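Local structure of mitochondrial ubiquitin ligase activator of NFKB 1 (Homo sapiens, 6M2D) at residues Ser16-Cys26 and Cys41-Ile52. The protein acts as a mitochondrial outer-membrane E3 ubiquitin-protein ligase, its RING domain, the part described here, being required for passing ubiquitin from an E2 enzyme to substrates. Sequence-based numbering, arbitrary orientation.
Sequences SCVFLECGHVC and CPICRQAITRVI. With ZN (zinc ion), chain H; SO4 (sulfate ion), chain I; SO4 (sulfate ion), chain J.
Cys22 and His24 meet Cys41 and Cys44 at a zinc ion, which ties the turn after strand 17-20 to the knuckle 41-44. His24 binds through ND1, 2.1 Å from zinc; Ile43 CG2 lies over one face of its imidazole, 4.0 Å from the ring centroid, and the carbonyl oxygen of Cys22 stands farther off over the other, while Cys44 SG lies in plane at the edge. The thiolates also accept backbone N-H groups, from His24 to Cys22 SG and from Gln46 to Cys44 SG, which would probably temper their negative charge.

Next to the metal site stands the buried ring of Phe19. Ile48, with CG1 beside its own backbone N and the chain then extended (chi2 166°), lays CD1 over the middle of one ring face, 3.6 Å from the centroid. Pro42 CD and Cys41 SG come in at the ring edge, and Val51 CG2 touches CE1 obliquely, its side chain running alongside the ring. A serine in place of Phe19 would probably leave Ile48 and Pro42 without their common packing surface and open a gap beside the zinc ligand Cys41.

Strands 17-20 and 50-52 pair antiparallel, with a hydrogen bond from Val18 N to Ile52 O (2.8 Å). Where strand 17-20 ends and 50-52 begins, Thr49 and Arg50 both face Leu20, a classic beta bulge. Leu20 O accepts from Thr49 N at 2.8 Å and from Thr49 OG1, also at 2.8 Å but from above the carbonyl plane. Beyond the bulge, two waters link Ala47 O to the N-H groups of Glu21 and Cys22. Cys7, Cys10, Cys28 and Cys31 bind a second zinc, their pairs alternating in sequence with Cys22-His24 and Cys41-Cys44: the cross-brace of the RING finger.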
# COMPACT_ATOMS: atom_id res chain seq x y z
N SER A 16 3.41 3.24 -4.20
CA SER A 16 3.90 2.48 -5.33
C SER A 16 3.16 1.17 -5.54
O SER A 16 3.46 0.47 -6.52
CB SER A 16 5.42 2.22 -5.16
OG SER A 16 5.67 1.16 -4.25
N CYS A 17 2.18 0.83 -4.70
CA CYS A 17 1.48 -0.44 -4.73
C CYS A 17 -0.02 -0.22 -4.88
O CYS A 17 -0.58 0.75 -4.37
CB CYS A 17 1.72 -1.23 -3.43
SG CYS A 17 3.43 -1.63 -3.07
N VAL A 18 -0.66 -1.14 -5.59
CA VAL A 18 -2.12 -1.28 -5.58
C VAL A 18 -2.45 -2.54 -4.79
O VAL A 18 -1.92 -3.62 -5.09
CB VAL A 18 -2.71 -1.36 -7.00
CG1 VAL A 18 -4.24 -1.37 -6.92
CG2 VAL A 18 -2.21 -0.21 -7.86
N PHE A 19 -3.33 -2.41 -3.81
CA PHE A 19 -3.75 -3.54 -3.00
C PHE A 19 -5.04 -4.11 -3.58
O PHE A 19 -5.98 -3.37 -3.88
CB PHE A 19 -3.97 -3.12 -1.54
CG PHE A 19 -2.69 -2.82 -0.79
CD1 PHE A 19 -1.48 -3.34 -1.21
CD2 PHE A 19 -2.71 -2.02 0.34
CE1 PHE A 19 -0.31 -3.07 -0.53
CE2 PHE A 19 -1.54 -1.74 1.03
CZ PHE A 19 -0.33 -2.26 0.59
N LEU A 20 -5.08 -5.43 -3.76
CA LEU A 20 -6.27 -6.14 -4.20
C LEU A 20 -6.80 -6.97 -3.03
O LEU A 20 -6.03 -7.59 -2.31
CB LEU A 20 -5.93 -7.05 -5.39
CG LEU A 20 -5.40 -6.32 -6.63
CD1 LEU A 20 -5.39 -7.25 -7.83
CD2 LEU A 20 -6.25 -5.09 -6.90
N GLU A 21 -8.13 -7.01 -2.88
CA GLU A 21 -9.09 -6.54 -3.86
C GLU A 21 -9.60 -5.14 -3.60
O GLU A 21 -10.35 -4.61 -4.41
CB GLU A 21 -10.29 -7.49 -3.90
CG GLU A 21 -9.95 -8.93 -4.17
CD GLU A 21 -9.32 -9.14 -5.54
OE1 GLU A 21 -9.62 -8.35 -6.46
OE2 GLU A 21 -8.53 -10.10 -5.68
N CYS A 22 -9.22 -4.54 -2.48
CA CYS A 22 -9.84 -3.27 -2.12
C CYS A 22 -9.51 -2.17 -3.12
O CYS A 22 -10.28 -1.21 -3.26
CB CYS A 22 -9.44 -2.88 -0.70
SG CYS A 22 -7.71 -2.45 -0.58
N GLY A 23 -8.39 -2.28 -3.83
CA GLY A 23 -8.04 -1.31 -4.85
C GLY A 23 -7.27 -0.09 -4.37
O GLY A 23 -6.94 0.77 -5.18
N HIS A 24 -6.96 -0.01 -3.08
CA HIS A 24 -6.38 1.22 -2.56
C HIS A 24 -4.90 1.32 -2.90
O HIS A 24 -4.17 0.33 -2.89
CB HIS A 24 -6.60 1.29 -1.05
CG HIS A 24 -8.02 1.60 -0.68
ND1 HIS A 24 -8.76 0.83 0.19
CD2 HIS A 24 -8.85 2.59 -1.10
CE1 HIS A 24 -9.97 1.34 0.30
NE2 HIS A 24 -10.05 2.41 -0.47
N VAL A 25 -4.48 2.54 -3.22
CA VAL A 25 -3.08 2.89 -3.48
C VAL A 25 -2.62 3.72 -2.30
O VAL A 25 -2.85 4.93 -2.26
CB VAL A 25 -2.92 3.67 -4.80
CG1 VAL A 25 -1.46 4.09 -5.00
CG2 VAL A 25 -3.43 2.86 -5.97
N CYS A 26 -1.99 3.09 -1.31
CA CYS A 26 -1.60 3.84 -0.13
C CYS A 26 -0.19 3.56 0.37
O CYS A 26 0.23 4.24 1.31
CB CYS A 26 -2.57 3.57 1.04
SG CYS A 26 -2.72 1.82 1.45
N CYS A 41 -5.07 -3.79 4.64
CA CYS A 41 -4.87 -2.49 4.01
C CYS A 41 -4.88 -1.39 5.06
O CYS A 41 -5.81 -1.32 5.88
CB CYS A 41 -5.97 -2.24 2.98
SG CYS A 41 -5.96 -0.56 2.30
N PRO A 42 -3.88 -0.50 5.08
CA PRO A 42 -3.89 0.60 6.05
C PRO A 42 -5.11 1.50 5.94
O PRO A 42 -5.50 2.11 6.94
CB PRO A 42 -2.59 1.36 5.73
CG PRO A 42 -1.69 0.32 5.11
CD PRO A 42 -2.61 -0.58 4.32
N ILE A 43 -5.75 1.58 4.77
CA ILE A 43 -6.87 2.50 4.58
C ILE A 43 -8.17 1.88 5.06
O ILE A 43 -8.90 2.48 5.85
CB ILE A 43 -6.99 2.92 3.11
CG1 ILE A 43 -5.72 3.62 2.63
CG2 ILE A 43 -8.23 3.80 2.93
CD1 ILE A 43 -5.38 4.82 3.44
N CYS A 44 -8.49 0.69 4.57
CA CYS A 44 -9.81 0.12 4.78
C CYS A 44 -9.79 -1.10 5.68
O CYS A 44 -10.87 -1.57 6.06
CB CYS A 44 -10.46 -0.22 3.43
SG CYS A 44 -9.75 -1.64 2.62
N ARG A 45 -8.61 -1.61 6.03
CA ARG A 45 -8.38 -2.76 6.91
C ARG A 45 -8.80 -4.09 6.30
O ARG A 45 -8.83 -5.10 7.01
CB ARG A 45 -9.04 -2.60 8.28
CG ARG A 45 -8.71 -1.31 9.01
CD ARG A 45 -7.24 -1.20 9.39
NE ARG A 45 -6.81 -2.23 10.33
CZ ARG A 45 -5.54 -2.60 10.48
NH1 ARG A 45 -4.58 -2.02 9.76
NH2 ARG A 45 -5.23 -3.56 11.35
N GLN A 46 -9.13 -4.13 5.01
CA GLN A 46 -9.38 -5.40 4.36
C GLN A 46 -8.09 -6.19 4.20
O GLN A 46 -7.01 -5.62 4.04
CB GLN A 46 -10.00 -5.20 2.99
CG GLN A 46 -11.50 -5.36 2.93
CD GLN A 46 -12.02 -5.09 1.55
OE1 GLN A 46 -12.38 -3.95 1.22
NE2 GLN A 46 -12.05 -6.12 0.71
N ALA A 47 -8.22 -7.51 4.21
CA ALA A 47 -7.09 -8.36 3.89
C ALA A 47 -6.56 -8.05 2.49
O ALA A 47 -7.33 -7.82 1.55
CB ALA A 47 -7.50 -9.83 4.00
N ILE A 48 -5.25 -8.01 2.37
CA ILE A 48 -4.60 -7.81 1.07
C ILE A 48 -4.33 -9.19 0.49
O ILE A 48 -3.48 -9.93 0.99
CB ILE A 48 -3.30 -7.00 1.20
CG1 ILE A 48 -3.55 -5.68 1.92
CG2 ILE A 48 -2.67 -6.78 -0.17
CD1 ILE A 48 -2.26 -5.01 2.37
N THR A 49 -5.06 -9.55 -0.56
CA THR A 49 -4.84 -10.84 -1.20
C THR A 49 -3.70 -10.80 -2.21
O THR A 49 -3.05 -11.83 -2.45
CB THR A 49 -6.12 -11.32 -1.88
OG1 THR A 49 -6.68 -10.25 -2.65
CG2 THR A 49 -7.15 -11.77 -0.85
N ARG A 50 -3.43 -9.64 -2.80
CA ARG A 50 -2.41 -9.55 -3.83
C ARG A 50 -1.94 -8.10 -3.93
O ARG A 50 -2.73 -7.17 -3.74
CB ARG A 50 -2.96 -10.04 -5.17
CG ARG A 50 -2.00 -9.89 -6.32
CD ARG A 50 -2.00 -11.12 -7.22
NE ARG A 50 -1.09 -10.87 -8.33
CZ ARG A 50 -1.47 -10.67 -9.58
NH1 ARG A 50 -2.76 -10.70 -9.90
NH2 ARG A 50 -0.56 -10.43 -10.52
N VAL A 51 -0.66 -7.92 -4.23
CA VAL A 51 -0.09 -6.60 -4.48
C VAL A 51 0.34 -6.53 -5.94
O VAL A 51 1.00 -7.45 -6.45
CB VAL A 51 1.10 -6.30 -3.55
CG1 VAL A 51 1.72 -4.97 -3.91
CG2 VAL A 51 0.64 -6.28 -2.12
N ILE A 52 -0.02 -5.44 -6.61
CA ILE A 52 0.49 -5.19 -7.96
C ILE A 52 1.08 -3.79 -8.02
O ILE A 52 0.65 -2.89 -7.28
CB ILE A 52 -0.60 -5.40 -9.02
CG1 ILE A 52 -1.69 -4.35 -8.89
CG2 ILE A 52 -1.20 -6.81 -8.91
CD1 ILE A 52 -2.76 -4.52 -9.93
ZN ZN H . -7.97 -0.82 1.18
S SO4 I . -11.86 -8.44 5.54
O1 SO4 I . -12.02 -7.03 5.91
O2 SO4 I . -10.92 -8.56 4.42
O3 SO4 I . -11.33 -9.19 6.68
O4 SO4 I . -13.16 -8.98 5.15
S SO4 J . -7.38 -5.69 13.52
O1 SO4 J . -7.55 -4.24 13.64
O2 SO4 J . -6.72 -6.02 12.26
O3 SO4 J . -6.55 -6.18 14.62
O4 SO4 J . -8.70 -6.32 13.57
O HOH W 1 -8.84 -8.68 -0.72
O HOH W 2 -7.52 -5.55 -0.08